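Local coordinates for protein Cj0977 (Campylobacter jejuni, PDB 3BNV) that is of unknown biochemical function but is a sigma28-regulated, nonflagellar virulence protein with a hot-dog fold, at residues F86-Y97 with K133-T144. Sequence-based numbering, arbitrary orientation.
Sequences FSVIIGSKCFFY and KMFEGTIQVVST
From Ser87 opposite Ser143 to Phe96 opposite Phe135, strands 87-96 and 133-143 run antiparallel, their axes 4.6 Å apart at closest approach, within the curved hot-dog sheet that wraps helix 67-82. A beta bulge interrupts the ladder: Ile90 N donates to Gln140 O, whereas Gln140 N donates to Gly91 O, so two residues of one strand stand opposite one of the other. Strand 87-96 is outermost within its chain, yet Gly91 to Phe95 also pair with a strand of the second subunit, carrying the sheet across the dimer.

On the face turned to the helix, the CG2 methyls of Ile89 and Ile139 meet at 3.8 Å. Farther along, the Phe135 ring, swung anti to its backbone N (chi1 168°), brings CE1 to 3.5 Å from Cys94 CB and takes Cys94 SG at its edge. Phe96 lies alongside, the two ring planes inclined at 55°, while Ala74 of the helix touches Phe135.

The other face carries Val142, Gln140, Thr138 and Glu136. From the bulge, Ile90 CD1 reaches Val142 CG2 at 3.7 Å, and at the far end of the strands Tyr97 and Lys133 converge on Glu136. Tyr97 OH donates to Glu136 OE1 at 2.6 Å and Lys133 NZ forms a salt bridge to that oxygen at 2.8 Å, the two donors approaching from opposite faces of the carboxylate plane.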
# COMPACT_ATOMS: atom_id res chain seq x y z
N PHE A 86 -5.28 -6.92 17.86
CA PHE A 86 -4.72 -5.58 17.86
C PHE A 86 -3.28 -5.58 17.34
O PHE A 86 -2.35 -5.86 18.07
CB PHE A 86 -4.75 -4.98 19.27
CG PHE A 86 -6.09 -5.04 19.94
CD1 PHE A 86 -6.25 -5.74 21.13
CD2 PHE A 86 -7.18 -4.35 19.41
CE1 PHE A 86 -7.48 -5.78 21.78
CE2 PHE A 86 -8.40 -4.39 20.04
CZ PHE A 86 -8.57 -5.10 21.22
N SER A 87 -3.11 -5.26 16.07
CA SER A 87 -1.78 -5.23 15.49
C SER A 87 -1.68 -4.14 14.45
O SER A 87 -2.69 -3.64 13.94
CB SER A 87 -1.44 -6.58 14.86
OG SER A 87 -2.18 -6.76 13.69
N VAL A 88 -0.45 -3.75 14.15
CA VAL A 88 -0.20 -2.82 13.09
C VAL A 88 1.09 -3.24 12.44
O VAL A 88 1.80 -4.12 12.96
CB VAL A 88 -0.08 -1.37 13.61
CG1 VAL A 88 -1.30 -0.99 14.41
CG2 VAL A 88 1.19 -1.17 14.42
N ILE A 89 1.41 -2.64 11.29
CA ILE A 89 2.74 -2.86 10.72
C ILE A 89 3.62 -1.66 10.93
O ILE A 89 3.13 -0.54 10.92
CB ILE A 89 2.71 -3.32 9.27
CG1 ILE A 89 2.42 -2.18 8.31
CG2 ILE A 89 1.71 -4.46 9.12
CD1 ILE A 89 2.42 -2.60 6.84
N ILE A 90 4.92 -1.88 11.18
CA ILE A 90 5.79 -0.78 11.58
C ILE A 90 6.92 -0.56 10.64
O ILE A 90 7.64 0.43 10.75
CB ILE A 90 6.38 -1.01 12.93
CG1 ILE A 90 7.09 -2.35 12.96
CG2 ILE A 90 5.33 -0.88 13.98
CD1 ILE A 90 8.08 -2.46 14.06
N GLY A 91 7.09 -1.49 9.71
CA GLY A 91 8.17 -1.39 8.74
C GLY A 91 8.00 -2.39 7.62
O GLY A 91 7.37 -3.43 7.82
N SER A 92 8.55 -2.07 6.44
CA SER A 92 8.56 -3.04 5.33
C SER A 92 9.72 -2.86 4.37
O SER A 92 10.29 -1.76 4.24
CB SER A 92 7.23 -3.04 4.56
OG SER A 92 6.84 -1.71 4.28
N LYS A 93 10.06 -3.95 3.70
CA LYS A 93 11.10 -3.95 2.69
C LYS A 93 10.58 -4.79 1.52
O LYS A 93 10.53 -6.02 1.62
CB LYS A 93 12.36 -4.56 3.26
CG LYS A 93 13.49 -4.73 2.27
CD LYS A 93 14.41 -3.52 2.29
CE LYS A 93 15.23 -3.40 1.01
NZ LYS A 93 16.39 -4.33 1.01
N CYS A 94 10.16 -4.14 0.44
CA CYS A 94 9.53 -4.85 -0.70
C CYS A 94 10.29 -4.74 -2.00
O CYS A 94 10.95 -3.73 -2.27
CB CYS A 94 8.12 -4.36 -0.98
SG CYS A 94 7.08 -4.22 0.44
N PHE A 95 10.16 -5.79 -2.81
CA PHE A 95 10.56 -5.79 -4.22
C PHE A 95 9.32 -6.00 -5.09
O PHE A 95 8.53 -6.92 -4.86
CB PHE A 95 11.58 -6.90 -4.52
CG PHE A 95 12.84 -6.78 -3.73
CD1 PHE A 95 13.89 -6.01 -4.19
CD2 PHE A 95 12.97 -7.43 -2.48
CE1 PHE A 95 15.05 -5.88 -3.43
CE2 PHE A 95 14.13 -7.30 -1.73
CZ PHE A 95 15.16 -6.53 -2.20
N PHE A 96 9.16 -5.15 -6.09
CA PHE A 96 8.12 -5.28 -7.09
C PHE A 96 8.76 -5.65 -8.41
O PHE A 96 9.21 -4.78 -9.12
CB PHE A 96 7.45 -3.94 -7.29
CG PHE A 96 6.83 -3.38 -6.05
CD1 PHE A 96 7.56 -2.57 -5.20
CD2 PHE A 96 5.53 -3.65 -5.74
CE1 PHE A 96 6.97 -2.05 -4.07
CE2 PHE A 96 4.96 -3.14 -4.63
CZ PHE A 96 5.67 -2.33 -3.79
N TYR A 97 8.79 -6.93 -8.75
CA TYR A 97 9.54 -7.39 -9.93
C TYR A 97 8.88 -7.00 -11.24
O TYR A 97 9.54 -6.83 -12.24
CB TYR A 97 9.74 -8.90 -9.89
CG TYR A 97 10.44 -9.40 -8.65
CD1 TYR A 97 11.72 -8.98 -8.35
CD2 TYR A 97 9.82 -10.28 -7.79
CE1 TYR A 97 12.38 -9.43 -7.20
CE2 TYR A 97 10.46 -10.75 -6.64
CZ TYR A 97 11.75 -10.32 -6.36
OH TYR A 97 12.41 -10.77 -5.23
N LYS A 133 6.59 -15.08 -10.26
CA LYS A 133 6.75 -14.33 -9.02
C LYS A 133 6.86 -12.84 -9.34
O LYS A 133 7.76 -12.41 -10.04
CB LYS A 133 7.97 -14.84 -8.24
CG LYS A 133 8.18 -14.12 -6.93
CD LYS A 133 9.60 -14.30 -6.40
CE LYS A 133 9.74 -15.62 -5.65
NZ LYS A 133 10.84 -15.67 -4.60
N MSE A 134 5.93 -12.05 -8.83
CA MSE A 134 5.80 -10.63 -9.15
C MSE A 134 6.28 -9.74 -8.01
O MSE A 134 6.68 -8.59 -8.21
CB MSE A 134 4.31 -10.26 -9.30
CG MSE A 134 3.53 -11.06 -10.30
SE MSE A 134 4.06 -10.90 -12.21
CE MSE A 134 3.18 -9.17 -12.65
N PHE A 135 6.16 -10.26 -6.79
CA PHE A 135 6.38 -9.45 -5.63
C PHE A 135 6.98 -10.28 -4.50
O PHE A 135 6.62 -11.46 -4.30
CB PHE A 135 5.06 -8.78 -5.20
CG PHE A 135 5.10 -8.14 -3.85
CD1 PHE A 135 5.50 -6.82 -3.70
CD2 PHE A 135 4.75 -8.85 -2.73
CE1 PHE A 135 5.54 -6.19 -2.42
CE2 PHE A 135 4.79 -8.24 -1.44
CZ PHE A 135 5.19 -6.90 -1.30
N GLU A 136 7.87 -9.66 -3.76
CA GLU A 136 8.54 -10.32 -2.64
C GLU A 136 8.80 -9.25 -1.57
O GLU A 136 9.23 -8.14 -1.87
CB GLU A 136 9.84 -10.96 -3.15
CG GLU A 136 10.50 -11.94 -2.21
CD GLU A 136 11.25 -13.08 -2.93
OE1 GLU A 136 11.52 -13.00 -4.16
OE2 GLU A 136 11.57 -14.07 -2.25
N GLY A 137 8.49 -9.57 -0.32
CA GLY A 137 8.68 -8.58 0.73
C GLY A 137 8.71 -9.09 2.16
O GLY A 137 8.19 -10.16 2.47
N THR A 138 9.33 -8.31 3.02
CA THR A 138 9.30 -8.58 4.44
C THR A 138 8.53 -7.49 5.15
O THR A 138 8.82 -6.30 4.97
CB THR A 138 10.69 -8.57 5.06
OG1 THR A 138 11.52 -9.56 4.43
CG2 THR A 138 10.57 -8.91 6.51
N ILE A 139 7.59 -7.88 5.99
CA ILE A 139 6.78 -6.91 6.70
C ILE A 139 6.84 -7.13 8.20
O ILE A 139 6.69 -8.25 8.68
CB ILE A 139 5.34 -6.99 6.20
CG1 ILE A 139 5.29 -6.51 4.75
CG2 ILE A 139 4.44 -6.15 7.04
CD1 ILE A 139 3.91 -6.43 4.22
N GLN A 140 7.07 -6.07 8.95
CA GLN A 140 7.20 -6.20 10.39
C GLN A 140 5.87 -5.85 11.07
O GLN A 140 5.41 -4.74 10.97
CB GLN A 140 8.32 -5.29 10.88
CG GLN A 140 9.73 -5.72 10.47
CD GLN A 140 10.80 -4.81 11.10
OE1 GLN A 140 10.72 -3.57 11.01
NE2 GLN A 140 11.81 -5.42 11.75
N VAL A 141 5.28 -6.84 11.73
CA VAL A 141 4.00 -6.69 12.42
C VAL A 141 4.23 -6.63 13.92
O VAL A 141 4.98 -7.40 14.45
CB VAL A 141 3.06 -7.89 12.17
CG1 VAL A 141 1.70 -7.62 12.79
CG2 VAL A 141 2.93 -8.23 10.68
N VAL A 142 3.59 -5.70 14.61
CA VAL A 142 3.65 -5.65 16.07
C VAL A 142 2.24 -5.71 16.62
O VAL A 142 1.31 -5.13 16.03
CB VAL A 142 4.31 -4.36 16.60
CG1 VAL A 142 4.13 -4.29 18.07
CG2 VAL A 142 5.80 -4.32 16.27
N SER A 143 2.06 -6.40 17.75
CA SER A 143 0.74 -6.49 18.35
C SER A 143 0.70 -5.98 19.77
O SER A 143 1.72 -5.84 20.45
CB SER A 143 0.15 -7.91 18.25
OG SER A 143 1.01 -8.87 18.83
N THR A 144 -0.49 -5.64 20.23
CA THR A 144 -0.61 -5.22 21.60
C THR A 144 -1.76 -5.98 22.24
O THR A 144 -2.57 -6.61 21.54
CB THR A 144 -0.76 -3.69 21.69
OG1 THR A 144 -1.78 -3.24 20.79
CG2 THR A 144 0.56 -3.02 21.29
O HOH W 1 13.13 -8.29 1.59